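Local atomic coordinates of hypothetical protein Atu2327 (Agrobacterium tumefaciens, PDB entry 2O8I), a protein that is of unknown function but belongs to the OHCU decarboxylase family and so probably decarboxylates the OHCU intermediate of urate breakdown to allantoin. Residues L89-F100 with V119-L128. Numbering follows the deposited sequence.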
loop_
_atom_site.group_PDB
_atom_site.type_symbol
_atom_site.label_atom_id
_atom_site.label_comp_id
_atom_site.label_asym_id
_atom_site.label_seq_id
_atom_site.Cartn_x
_atom_site.Cartn_y
_atom_site.Cartn_z
ATOM N N LEU A 89 -14.857 -9.176 -0.378
ATOM C CA LEU A 89 -13.700 -8.778 0.443
ATOM C C LEU A 89 -13.857 -7.417 1.104
ATOM O O LEU A 89 -13.082 -7.054 1.970
ATOM C CB LEU A 89 -12.402 -8.833 -0.335
ATOM C CG LEU A 89 -11.832 -10.206 -0.635
ATOM C CD1 LEU A 89 -10.374 -10.026 -0.906
ATOM C CD2 LEU A 89 -11.999 -11.178 0.493
ATOM N N ASP A 90 -14.873 -6.676 0.702
ATOM C CA ASP A 90 -15.171 -5.378 1.289
ATOM C C ASP A 90 -16.024 -5.497 2.591
ATOM O O ASP A 90 -16.184 -4.517 3.329
ATOM C CB ASP A 90 -15.882 -4.495 0.237
ATOM C CG ASP A 90 -17.022 -5.245 -0.514
ATOM O OD1 ASP A 90 -17.185 -6.495 -0.360
ATOM O OD2 ASP A 90 -17.762 -4.581 -1.283
ATOM N N ARG A 91 -16.583 -6.682 2.861
ATOM C CA ARG A 91 -17.506 -6.854 3.993
ATOM C C ARG A 91 -16.977 -7.856 5.039
ATOM O O ARG A 91 -17.751 -8.605 5.649
ATOM C CB ARG A 91 -18.908 -7.250 3.484
ATOM C CG ARG A 91 -19.628 -6.131 2.717
ATOM C CD ARG A 91 -21.146 -6.336 2.677
ATOM N NE ARG A 91 -21.630 -6.365 1.285
ATOM C CZ ARG A 91 -22.859 -6.024 0.871
ATOM N NH1 ARG A 91 -23.779 -5.592 1.738
ATOM N NH2 ARG A 91 -23.163 -6.106 -0.427
ATOM N N LEU A 92 -15.658 -7.867 5.246
ATOM C CA LEU A 92 -15.046 -8.855 6.133
ATOM C C LEU A 92 -15.281 -8.565 7.594
ATOM O O LEU A 92 -15.316 -7.414 8.000
ATOM C CB LEU A 92 -13.543 -8.912 5.919
ATOM C CG LEU A 92 -13.016 -9.554 4.645
ATOM C CD1 LEU A 92 -11.524 -9.350 4.650
ATOM C CD2 LEU A 92 -13.384 -11.048 4.560
ATOM N N SER A 93 -15.405 -9.628 8.381
ATOM C CA SER A 93 -15.408 -9.547 9.844
ATOM C C SER A 93 -14.143 -8.923 10.434
ATOM O O SER A 93 -13.055 -9.046 9.843
ATOM C CB SER A 93 -15.437 -10.945 10.408
ATOM O OG SER A 93 -16.732 -11.331 10.494
ATOM N N PRO A 94 -14.276 -8.293 11.624
ATOM C CA PRO A 94 -13.077 -8.140 12.463
ATOM C C PRO A 94 -12.321 -9.473 12.613
ATOM O O PRO A 94 -11.112 -9.500 12.413
ATOM C CB PRO A 94 -13.650 -7.646 13.773
ATOM C CG PRO A 94 -14.859 -6.837 13.303
ATOM C CD PRO A 94 -15.463 -7.676 12.244
ATOM N N GLN A 95 -13.045 -10.559 12.870
ATOM C CA GLN A 95 -12.501 -11.912 12.933
ATOM C C GLN A 95 -11.859 -12.422 11.638
ATOM O O GLN A 95 -10.794 -13.058 11.691
ATOM C CB GLN A 95 -13.607 -12.878 13.330
ATOM C CG GLN A 95 -13.325 -13.688 14.613
ATOM C CD GLN A 95 -12.531 -15.003 14.345
ATOM O OE1 GLN A 95 -11.371 -14.971 13.845
ATOM N NE2 GLN A 95 -13.157 -16.162 14.692
ATOM N N GLU A 96 -12.505 -12.186 10.485
ATOM C CA GLU A 96 -11.921 -12.589 9.180
ATOM C C GLU A 96 -10.668 -11.778 8.799
ATOM O O GLU A 96 -9.659 -12.370 8.357
ATOM C CB GLU A 96 -12.964 -12.634 8.050
ATOM C CG GLU A 96 -14.085 -13.668 8.322
ATOM C CD GLU A 96 -15.475 -13.274 7.757
ATOM O OE1 GLU A 96 -15.589 -12.192 7.102
ATOM O OE2 GLU A 96 -16.451 -14.056 7.996
ATOM N N HIS A 97 -10.704 -10.453 8.998
ATOM C CA HIS A 97 -9.478 -9.668 8.937
ATOM C C HIS A 97 -8.354 -10.317 9.754
ATOM O O HIS A 97 -7.241 -10.519 9.252
ATOM C CB HIS A 97 -9.711 -8.284 9.477
ATOM C CG HIS A 97 -10.299 -7.357 8.481
ATOM N ND1 HIS A 97 -9.529 -6.696 7.542
ATOM C CD2 HIS A 97 -11.587 -6.974 8.269
ATOM C CE1 HIS A 97 -10.323 -5.937 6.800
ATOM N NE2 HIS A 97 -11.575 -6.097 7.211
ATOM N N ALA A 98 -8.659 -10.646 11.013
ATOM C CA ALA A 98 -7.671 -11.248 11.905
ATOM C C ALA A 98 -7.136 -12.581 11.373
ATOM O O ALA A 98 -5.935 -12.862 11.494
ATOM C CB ALA A 98 -8.219 -11.401 13.342
ATOM N N ARG A 99 -8.016 -13.392 10.771
ATOM C CA ARG A 99 -7.581 -14.671 10.219
ATOM C C ARG A 99 -6.587 -14.389 9.100
ATOM O O ARG A 99 -5.568 -15.059 9.014
ATOM C CB ARG A 99 -8.761 -15.532 9.743
ATOM C CG ARG A 99 -8.486 -17.031 9.611
ATOM C CD ARG A 99 -9.796 -17.682 9.062
ATOM N NE ARG A 99 -9.738 -19.109 8.644
ATOM C CZ ARG A 99 -10.808 -19.894 8.404
ATOM N NH1 ARG A 99 -12.052 -19.427 8.537
ATOM N NH2 ARG A 99 -10.649 -21.160 8.011
ATOM N N PHE A 100 -6.858 -13.390 8.260
ATOM C CA PHE A 100 -5.910 -13.093 7.172
ATOM C C PHE A 100 -4.530 -12.774 7.704
ATOM O O PHE A 100 -3.541 -13.335 7.215
ATOM C CB PHE A 100 -6.398 -11.998 6.230
ATOM C CG PHE A 100 -7.483 -12.461 5.290
ATOM C CD1 PHE A 100 -7.708 -13.829 5.076
ATOM C CD2 PHE A 100 -8.256 -11.551 4.597
ATOM C CE1 PHE A 100 -8.687 -14.284 4.188
ATOM C CE2 PHE A 100 -9.247 -12.005 3.708
ATOM C CZ PHE A 100 -9.461 -13.371 3.504
ATOM N N VAL A 119 -6.278 -10.483 -6.322
ATOM C CA VAL A 119 -7.483 -10.595 -5.545
ATOM C C VAL A 119 -8.728 -10.098 -6.319
ATOM O O VAL A 119 -9.865 -10.322 -5.869
ATOM C CB VAL A 119 -7.210 -9.819 -4.225
ATOM C CG1 VAL A 119 -8.312 -8.845 -3.864
ATOM C CG2 VAL A 119 -6.775 -10.760 -3.116
ATOM N N LYS A 120 -8.529 -9.453 -7.477
ATOM C CA LYS A 120 -9.652 -9.009 -8.309
ATOM C C LYS A 120 -10.612 -10.174 -8.552
ATOM O O LYS A 120 -10.200 -11.247 -8.984
ATOM C CB LYS A 120 -9.201 -8.363 -9.642
ATOM C CG LYS A 120 -10.367 -8.039 -10.588
ATOM C CD LYS A 120 -10.191 -6.824 -11.565
ATOM C CE LYS A 120 -9.833 -5.462 -10.885
ATOM N NZ LYS A 120 -10.737 -5.077 -9.741
ATOM N N GLY A 121 -11.894 -9.956 -8.251
ATOM C CA GLY A 121 -12.919 -10.975 -8.456
ATOM C C GLY A 121 -12.953 -12.124 -7.440
ATOM O O GLY A 121 -13.683 -13.074 -7.620
ATOM N N LEU A 122 -12.172 -12.048 -6.375
ATOM C CA LEU A 122 -12.018 -13.178 -5.482
ATOM C C LEU A 122 -12.806 -12.888 -4.210
ATOM O O LEU A 122 -12.830 -11.749 -3.714
ATOM C CB LEU A 122 -10.522 -13.434 -5.161
ATOM C CG LEU A 122 -9.754 -14.559 -5.906
ATOM C CD1 LEU A 122 -9.919 -14.638 -7.437
ATOM C CD2 LEU A 122 -8.313 -14.590 -5.558
ATOM N N ASN A 123 -13.444 -13.919 -3.682
ATOM C CA ASN A 123 -14.111 -13.767 -2.417
ATOM C C ASN A 123 -13.219 -14.341 -1.305
ATOM O O ASN A 123 -12.140 -14.892 -1.559
ATOM C CB ASN A 123 -15.506 -14.436 -2.470
ATOM C CG ASN A 123 -15.420 -15.930 -2.738
ATOM O OD1 ASN A 123 -14.649 -16.648 -2.076
ATOM N ND2 ASN A 123 -16.198 -16.412 -3.698
ATOM N N ARG A 124 -13.688 -14.231 -0.076
ATOM C CA ARG A 124 -12.977 -14.756 1.082
ATOM C C ARG A 124 -12.626 -16.233 0.968
ATOM O O ARG A 124 -11.505 -16.611 1.274
ATOM C CB ARG A 124 -13.813 -14.520 2.339
ATOM C CG ARG A 124 -13.111 -14.977 3.598
ATOM C CD ARG A 124 -13.965 -14.705 4.812
ATOM N NE ARG A 124 -15.276 -15.345 4.732
ATOM C CZ ARG A 124 -15.568 -16.522 5.276
ATOM N NH1 ARG A 124 -14.626 -17.216 5.934
ATOM N NH2 ARG A 124 -16.797 -17.004 5.155
ATOM N N HIS A 125 -13.579 -17.058 0.536
ATOM C CA HIS A 125 -13.311 -18.472 0.298
ATOM C C HIS A 125 -12.192 -18.736 -0.695
ATOM O O HIS A 125 -11.313 -19.564 -0.405
ATOM C CB HIS A 125 -14.573 -19.217 -0.105
ATOM C CG HIS A 125 -15.536 -19.344 1.019
ATOM N ND1 HIS A 125 -15.197 -19.960 2.217
ATOM C CD2 HIS A 125 -16.806 -18.896 1.155
ATOM C CE1 HIS A 125 -16.232 -19.883 3.037
ATOM N NE2 HIS A 125 -17.218 -19.248 2.417
ATOM N N ASP A 126 -12.200 -18.029 -1.836
ATOM C CA ASP A 126 -11.144 -18.201 -2.837
ATOM C C ASP A 126 -9.772 -18.055 -2.215
ATOM O O ASP A 126 -8.835 -18.762 -2.585
ATOM C CB ASP A 126 -11.271 -17.202 -3.983
ATOM C CG ASP A 126 -12.580 -17.337 -4.724
ATOM O OD1 ASP A 126 -13.015 -18.476 -4.946
ATOM O OD2 ASP A 126 -13.193 -16.296 -5.059
ATOM N N ILE A 127 -9.671 -17.131 -1.262
ATOM C CA ILE A 127 -8.390 -16.802 -0.664
ATOM C C ILE A 127 -7.939 -17.869 0.336
ATOM O O ILE A 127 -6.764 -18.335 0.284
ATOM C CB ILE A 127 -8.414 -15.384 -0.031
ATOM C CG1 ILE A 127 -8.218 -14.352 -1.153
ATOM C CG2 ILE A 127 -7.306 -15.247 1.037
ATOM C CD1 ILE A 127 -8.934 -13.073 -0.912
ATOM N N LEU A 128 -8.868 -18.246 1.226
ATOM C CA LEU A 128 -8.649 -19.358 2.132
ATOM C C LEU A 128 -8.247 -20.630 1.363
ATOM O O LEU A 128 -7.363 -21.384 1.796
ATOM C CB LEU A 128 -9.891 -19.569 2.982
ATOM C CG LEU A 128 -10.145 -18.346 3.880
ATOM C CD1 LEU A 128 -11.477 -18.401 4.655
ATOM C CD2 LEU A 128 -8.963 -18.184 4.835
HETATM O O HOH W 1 -12.607 -16.544 7.306
#
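The carboxylate of Glu96 lies flat over the guanidinium group of Arg124, their planes only 4° apart, so their salt bridge is a stacked one. It is also long, 3.7 Å from Glu96 OE2 to Arg124 NE, and since the oxygen sits above the guanidinium plane, no N-H points at it. The position follows from the bend of the Arg124 chain: CG is anti to the backbone N, but chi3 of 57° turns the group over Glu96. Glu96 is itself held from its own helix start, where Ser93 N donates a nearly straight bond to Glu96 OE1 (2.9 Å), reaching it from above the carboxylate plane. Beyond this pair, Arg99 brings a second guanidinium to the edge of that of Arg124. A water lies between their NH1 atoms, but its link to Arg99 is weak and its approach to Arg124 too short to trust, so a water bridge is doubtful. Leu128 CD1 rests over a face of the Arg99 group.

The rest is mainly apolar. The Arg124 methylenes join it, CD against Leu92 CD2 (3.7 Å) and CG near Phe100 CZ. Leu89 and Ile127 meet tip to tip through their CD1 atoms, and Leu89 CD1 also touches Val119 CG1 at 3.8 Å. Ile127 CG2 packs against Phe100 CE1 (3.6 Å), with Leu128 CD2 at the edge of the Phe100 ring. Leu66 and Leu70 of helix 66-74 extend this packing. Across it the axes of 94-100 and 124-128 run 24° from parallel, 12.1 Å apart at their closest. A capping box between Asn123 and Asp126 fixes the start of helix 124-135.

No direct hydrogen bond joins the segments; the chemistry therefore implies cohesion by apolar packing, Arg124 methylenes included, and undirected charge attraction, with Glu96 probably offsetting part of the positive charge that Arg99 and Arg124 bring together.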